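Local atomic coordinates of Low temperature requirement C protein (PDB entry 1Y9I), a protein that probably acts as a phosphatidylglycerophosphatase, a lipid phosphatase of the PgpA family, and binds calcium and magnesium ions. Residues Arg49-His54 with Ala155-His160; Glu53-Lys58 with Gly148-Ala153. One frame throughout, in Å; residues are numbered along the deposited sequence.

How the contacts relate
Contacts 1 and 2 are two successive levels of one helix pair, helix 45-56 against helix 143-160. Their centres lie about 7 Å apart. Their first segments overlap at Glu53 and His54, of which His54 takes part in contact 1 alone. Val52 CG1 of contact 1 packs on Ile150 CG2 of contact 2 at 4.2 Å. Contact 2 is wholly apolar and buried, its centre about 7 Å from the chain centre. Contact 1 is polar, partly buried and about 13 Å from that centre. Neither supplies a metal ligand. The Ile150 side chain is about 13 Å from the magnesium ion, which is held by Asp98, Thr141, Asp144 and Asp145. Helix 143-160 thus runs from the metal site through contact 2 to contact 1.

Contact 1. Residues Arg49-His54 with Ala155-His160; sequences RQNVEH and ASRLAH
Arg157 meets both Asn51 and His54 where helix 45-56 packs against the last turns of helix 143-160. This is a helix-helix crossing in an all-helical bundle. The axes of the two segments come within 9.0 Å, their N-to-C directions 113° apart. Asn51 and Leu158 have the nearest CA atoms.

One hydrogen bond joins the segments. Arg157 NH1 donates to Asn51 OD1 at 2.8 Å with an N-H...O angle of 159°. The oxygen sits at the edge of the guanidinium, in its plane. From the amide side the nitrogen comes from above the carbonyl plane and not along a lone pair. The other arm of this amide is also held, because Asn51 ND2 donates to Ile47 O one turn back. Both ends of the buried amide therefore have partners, which fixes its flip.

Stacking is the second element. The guanidinium of Arg157 lies flat on the His54 ring, with centres 3.6 Å apart and planes almost parallel. NH2 sits over the middle of the ring, and ND1 sits over the middle of the guanidinium. The arginine side chain is extended from CG to NE, with CG anti to the backbone N (chi1 -179°). This carries its flat end across to the histidine. His54 ND1 also makes a weak hydrogen bond to Gln50 O, which may help to set the ring. Stacking and the Asn51 bond together restrain the guanidinium's rotation.

Van der Waals packing across the segments is slight: Leu158 lies against the Asn51 amide. Leu158 also touches His40, and Gln36 on helix 25-36. At the far end of the segment, His160 packs on Leu94 of the second subunit and Arg59 of the third. Between the two helices, Leu158 CB rests 3.9 Å from Asn51 ND2.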
loop_
_atom_site.group_PDB
_atom_site.type_symbol
_atom_site.label_atom_id
_atom_site.label_comp_id
_atom_site.label_asym_id
_atom_site.label_seq_id
_atom_site.Cartn_x
_atom_site.Cartn_y
_atom_site.Cartn_z
ATOM N N ARG A 49 -7.621 5.961 24.853
ATOM C CA ARG A 49 -8.774 5.067 24.799
ATOM C C ARG A 49 -9.802 5.564 23.778
ATOM O O ARG A 49 -10.329 4.782 22.976
ATOM C CB ARG A 49 -9.415 4.987 26.186
ATOM C CG ARG A 49 -10.626 4.079 26.285
ATOM C CD ARG A 49 -11.200 4.113 27.699
ATOM N NE ARG A 49 -10.207 3.712 28.694
ATOM C CZ ARG A 49 -9.816 4.470 29.715
ATOM N NH1 ARG A 49 -10.330 5.682 29.889
ATOM N NH2 ARG A 49 -8.906 4.015 30.563
ATOM N N GLN A 50 -10.084 6.867 23.809
ATOM C CA GLN A 50 -11.054 7.471 22.894
ATOM C C GLN A 50 -10.644 7.308 21.431
ATOM O O GLN A 50 -11.485 7.090 20.562
ATOM C CB GLN A 50 -11.218 8.964 23.194
ATOM C CG GLN A 50 -11.866 9.284 24.533
ATOM C CD GLN A 50 -11.999 10.779 24.754
ATOM O OE1 GLN A 50 -12.564 11.489 23.921
ATOM N NE2 GLN A 50 -11.479 11.264 25.876
ATOM N N ASN A 51 -9.354 7.439 21.157
ATOM C CA ASN A 51 -8.880 7.298 19.788
ATOM C C ASN A 51 -8.976 5.843 19.332
ATOM O O ASN A 51 -9.229 5.577 18.157
ATOM C CB ASN A 51 -7.448 7.826 19.661
ATOM C CG ASN A 51 -7.402 9.340 19.464
ATOM O OD1 ASN A 51 -7.633 9.843 18.362
ATOM N ND2 ASN A 51 -7.115 10.073 20.541
ATOM N N VAL A 52 -8.779 4.906 20.258
ATOM C CA VAL A 52 -8.890 3.488 19.916
ATOM C C VAL A 52 -10.345 3.220 19.538
ATOM O O VAL A 52 -10.626 2.550 18.541
ATOM C CB VAL A 52 -8.490 2.579 21.106
ATOM C CG1 VAL A 52 -8.860 1.123 20.806
ATOM C CG2 VAL A 52 -6.988 2.685 21.367
ATOM N N GLU A 53 -11.269 3.762 20.330
ATOM C CA GLU A 53 -12.695 3.592 20.069
ATOM C C GLU A 53 -13.054 4.102 18.679
ATOM O O GLU A 53 -13.810 3.455 17.951
ATOM C CB GLU A 53 -13.531 4.330 21.123
ATOM C CG GLU A 53 -13.490 3.712 22.519
ATOM C CD GLU A 53 -14.213 2.374 22.597
ATOM O OE1 GLU A 53 -14.797 1.949 21.578
ATOM O OE2 GLU A 53 -14.199 1.748 23.680
ATOM N N HIS A 54 -12.514 5.261 18.308
ATOM C CA HIS A 54 -12.786 5.837 16.995
ATOM C C HIS A 54 -12.301 4.947 15.856
ATOM O O HIS A 54 -12.961 4.841 14.821
ATOM C CB HIS A 54 -12.142 7.217 16.862
ATOM C CG HIS A 54 -12.960 8.326 17.447
ATOM N ND1 HIS A 54 -12.574 9.022 18.571
ATOM C CD2 HIS A 54 -14.135 8.870 17.051
ATOM C CE1 HIS A 54 -13.475 9.950 18.843
ATOM N NE2 HIS A 54 -14.433 9.879 17.936
ATOM N N ALA A 155 -2.827 6.109 17.251
ATOM C CA ALA A 155 -1.761 7.076 17.525
ATOM C C ALA A 155 -1.733 8.149 16.439
ATOM O O ALA A 155 -1.434 9.319 16.705
ATOM C CB ALA A 155 -0.405 6.368 17.590
ATOM N N SER A 156 -2.042 7.747 15.210
ATOM C CA SER A 156 -2.066 8.677 14.084
ATOM C C SER A 156 -3.244 9.640 14.215
ATOM O O SER A 156 -3.107 10.848 13.986
ATOM C CB SER A 156 -2.172 7.897 12.772
ATOM O OG SER A 156 -2.383 8.778 11.688
ATOM N N ARG A 157 -4.407 9.115 14.589
ATOM C CA ARG A 157 -5.571 9.978 14.753
ATOM C C ARG A 157 -5.266 11.014 15.838
ATOM O O ARG A 157 -5.613 12.191 15.713
ATOM C CB ARG A 157 -6.808 9.161 15.140
ATOM C CG ARG A 157 -8.063 10.028 15.293
ATOM C CD ARG A 157 -9.292 9.217 15.661
ATOM N NE ARG A 157 -10.496 10.048 15.640
ATOM C CZ ARG A 157 -10.748 11.023 16.510
ATOM N NH1 ARG A 157 -9.882 11.290 17.480
ATOM N NH2 ARG A 157 -11.858 11.746 16.398
ATOM N N LEU A 158 -4.606 10.565 16.899
ATOM C CA LEU A 158 -4.235 11.437 18.006
ATOM C C LEU A 158 -3.300 12.536 17.490
ATOM O O LEU A 158 -3.496 13.713 17.787
ATOM C CB LEU A 158 -3.548 10.609 19.104
ATOM C CG LEU A 158 -3.141 11.269 20.426
ATOM C CD1 LEU A 158 -2.815 10.193 21.455
ATOM C CD2 LEU A 158 -1.944 12.176 20.207
ATOM N N ALA A 159 -2.289 12.151 16.716
ATOM C CA ALA A 159 -1.346 13.125 16.169
ATOM C C ALA A 159 -2.092 14.211 15.399
ATOM O O ALA A 159 -1.789 15.402 15.535
ATOM C CB ALA A 159 -0.342 12.437 15.260
ATOM N N HIS A 160 -3.067 13.801 14.591
ATOM C CA HIS A 160 -3.853 14.757 13.815
ATOM C C HIS A 160 -4.731 15.620 14.712
ATOM O O HIS A 160 -5.105 16.731 14.340
ATOM C CB HIS A 160 -4.747 14.045 12.796
ATOM C CG HIS A 160 -4.046 13.673 11.526
ATOM N ND1 HIS A 160 -3.324 12.508 11.386
ATOM C CD2 HIS A 160 -3.948 14.321 10.340
ATOM C CE1 HIS A 160 -2.812 12.453 10.168
ATOM N NE2 HIS A 160 -3.175 13.541 9.515
#

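Contact 2. Residues Glu53-Lys58 with Gly148-Ala153; sequences EHVLRK and GAIAAA
Val55 has CG1 anti to its own nitrogen (chi1 173°) and CG2 anti to its carbonyl carbon. Its CB points at helix 143-160, and this rotamer spreads the two methyls over Ile150 and Ala153. Ile150 presents CG2, beside its carbonyl carbon, to Val55. Its CG1 branch stands on the nitrogen side (chi1 -71°) and ends in CD1, which goes to Leu56.

Val55 CG1 meets Ile150 CG2 at 4.1 Å, the two side chains crossing at a slant. Val55 CG2 packs 4.0 Å from Ala153 CB. The Ala153 methyl also lies near Val55 CG1, and the fork therefore straddles it. Val55 and Ile150 have the nearest CA atoms, 6.8 Å apart.

This is apolar helix-helix packing inside the helical bundle. It joins the C-terminal part of helix 45-56 to the middle of helix 143-160. Tyr109 lies against Val55 and Ala153, while Ile28 of helix 25-36 and Ile105 of helix 97-106 pack on Ile150. Leu56 also touches Leu18 of helix 9-20.

The CB of Leu56 points along the flank of helix 143-160, but the end of the side chain comes nearer. Its CD2 reaches Ile150 CD1 at 3.7 Å, with the two side chains at about a right angle.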
loop_
_atom_site.group_PDB
_atom_site.type_symbol
_atom_site.label_atom_id
_atom_site.label_comp_id
_atom_site.label_asym_id
_atom_site.label_seq_id
_atom_site.Cartn_x
_atom_site.Cartn_y
_atom_site.Cartn_z
ATOM N N GLU A 53 -11.269 3.762 20.330
ATOM C CA GLU A 53 -12.695 3.592 20.069
ATOM C C GLU A 53 -13.054 4.102 18.679
ATOM O O GLU A 53 -13.810 3.455 17.951
ATOM C CB GLU A 53 -13.531 4.330 21.123
ATOM C CG GLU A 53 -13.490 3.712 22.519
ATOM C CD GLU A 53 -14.213 2.374 22.597
ATOM O OE1 GLU A 53 -14.797 1.949 21.578
ATOM O OE2 GLU A 53 -14.199 1.748 23.680
ATOM N N HIS A 54 -12.514 5.261 18.308
ATOM C CA HIS A 54 -12.786 5.837 16.995
ATOM C C HIS A 54 -12.301 4.947 15.856
ATOM O O HIS A 54 -12.961 4.841 14.821
ATOM C CB HIS A 54 -12.142 7.217 16.862
ATOM C CG HIS A 54 -12.960 8.326 17.447
ATOM N ND1 HIS A 54 -12.574 9.022 18.571
ATOM C CD2 HIS A 54 -14.135 8.870 17.051
ATOM C CE1 HIS A 54 -13.475 9.950 18.843
ATOM N NE2 HIS A 54 -14.433 9.879 17.936
ATOM N N VAL A 55 -11.149 4.315 16.042
ATOM C CA VAL A 55 -10.609 3.430 15.018
ATOM C C VAL A 55 -11.520 2.208 14.833
ATOM O O VAL A 55 -11.828 1.813 13.704
ATOM C CB VAL A 55 -9.176 2.964 15.392
ATOM C CG1 VAL A 55 -8.689 1.902 14.416
ATOM C CG2 VAL A 55 -8.223 4.159 15.366
ATOM N N LEU A 56 -11.961 1.626 15.942
ATOM C CA LEU A 56 -12.820 0.450 15.881
ATOM C C LEU A 56 -14.195 0.718 15.266
ATOM O O LEU A 56 -14.912 -0.221 14.928
ATOM C CB LEU A 56 -12.972 -0.167 17.274
ATOM C CG LEU A 56 -11.684 -0.767 17.854
ATOM C CD1 LEU A 56 -11.942 -1.294 19.253
ATOM C CD2 LEU A 56 -11.189 -1.890 16.952
ATOM N N ARG A 57 -14.556 1.988 15.105
ATOM C CA ARG A 57 -15.843 2.325 14.500
ATOM C C ARG A 57 -15.737 2.337 12.977
ATOM O O ARG A 57 -16.742 2.463 12.280
ATOM C CB ARG A 57 -16.333 3.700 14.976
ATOM C CG ARG A 57 -16.615 3.790 16.466
ATOM C CD ARG A 57 -17.446 5.022 16.793
ATOM N NE ARG A 57 -17.597 5.206 18.232
ATOM C CZ ARG A 57 -16.751 5.892 18.993
ATOM N NH1 ARG A 57 -15.687 6.472 18.459
ATOM N NH2 ARG A 57 -16.967 5.988 20.296
ATOM N N LYS A 58 -14.516 2.211 12.467
ATOM C CA LYS A 58 -14.285 2.213 11.025
ATOM C C LYS A 58 -14.608 0.859 10.409
ATOM O O LYS A 58 -14.084 -0.164 10.836
ATOM C CB LYS A 58 -12.825 2.568 10.720
ATOM C CG LYS A 58 -12.432 3.991 11.076
ATOM C CD LYS A 58 -13.094 4.995 10.153
ATOM C CE LYS A 58 -12.583 6.400 10.423
ATOM N NZ LYS A 58 -13.102 7.383 9.434
ATOM N N GLY A 148 -1.438 -4.284 16.871
ATOM C CA GLY A 148 -0.411 -3.280 16.653
ATOM C C GLY A 148 -0.897 -2.207 15.691
ATOM O O GLY A 148 -0.617 -1.018 15.877
ATOM N N ALA A 149 -1.633 -2.619 14.664
ATOM C CA ALA A 149 -2.147 -1.683 13.666
ATOM C C ALA A 149 -3.224 -0.756 14.231
ATOM O O ALA A 149 -3.279 0.426 13.886
ATOM C CB ALA A 149 -2.694 -2.444 12.471
ATOM N N ILE A 150 -4.093 -1.292 15.078
ATOM C CA ILE A 150 -5.134 -0.465 15.681
ATOM C C ILE A 150 -4.455 0.598 16.552
ATOM O O ILE A 150 -4.868 1.754 16.564
ATOM C CB ILE A 150 -6.101 -1.309 16.547
ATOM C CG1 ILE A 150 -6.984 -2.177 15.643
ATOM C CG2 ILE A 150 -6.995 -0.392 17.392
ATOM C CD1 ILE A 150 -7.766 -3.260 16.377
ATOM N N ALA A 151 -3.405 0.199 17.265
ATOM C CA ALA A 151 -2.665 1.133 18.117
ATOM C C ALA A 151 -2.017 2.237 17.278
ATOM O O ALA A 151 -2.096 3.425 17.616
ATOM C CB ALA A 151 -1.594 0.377 18.910
ATOM N N ALA A 152 -1.374 1.841 16.184
ATOM C CA ALA A 152 -0.712 2.789 15.299
ATOM C C ALA A 152 -1.718 3.728 14.641
ATOM O O ALA A 152 -1.454 4.919 14.484
ATOM C CB ALA A 152 0.086 2.040 14.231
ATOM N N ALA A 153 -2.864 3.189 14.238
ATOM C CA ALA A 153 -3.889 4.011 13.612
ATOM C C ALA A 153 -4.413 5.016 14.635
ATOM O O ALA A 153 -4.607 6.195 14.316
ATOM C CB ALA A 153 -5.031 3.135 13.094
#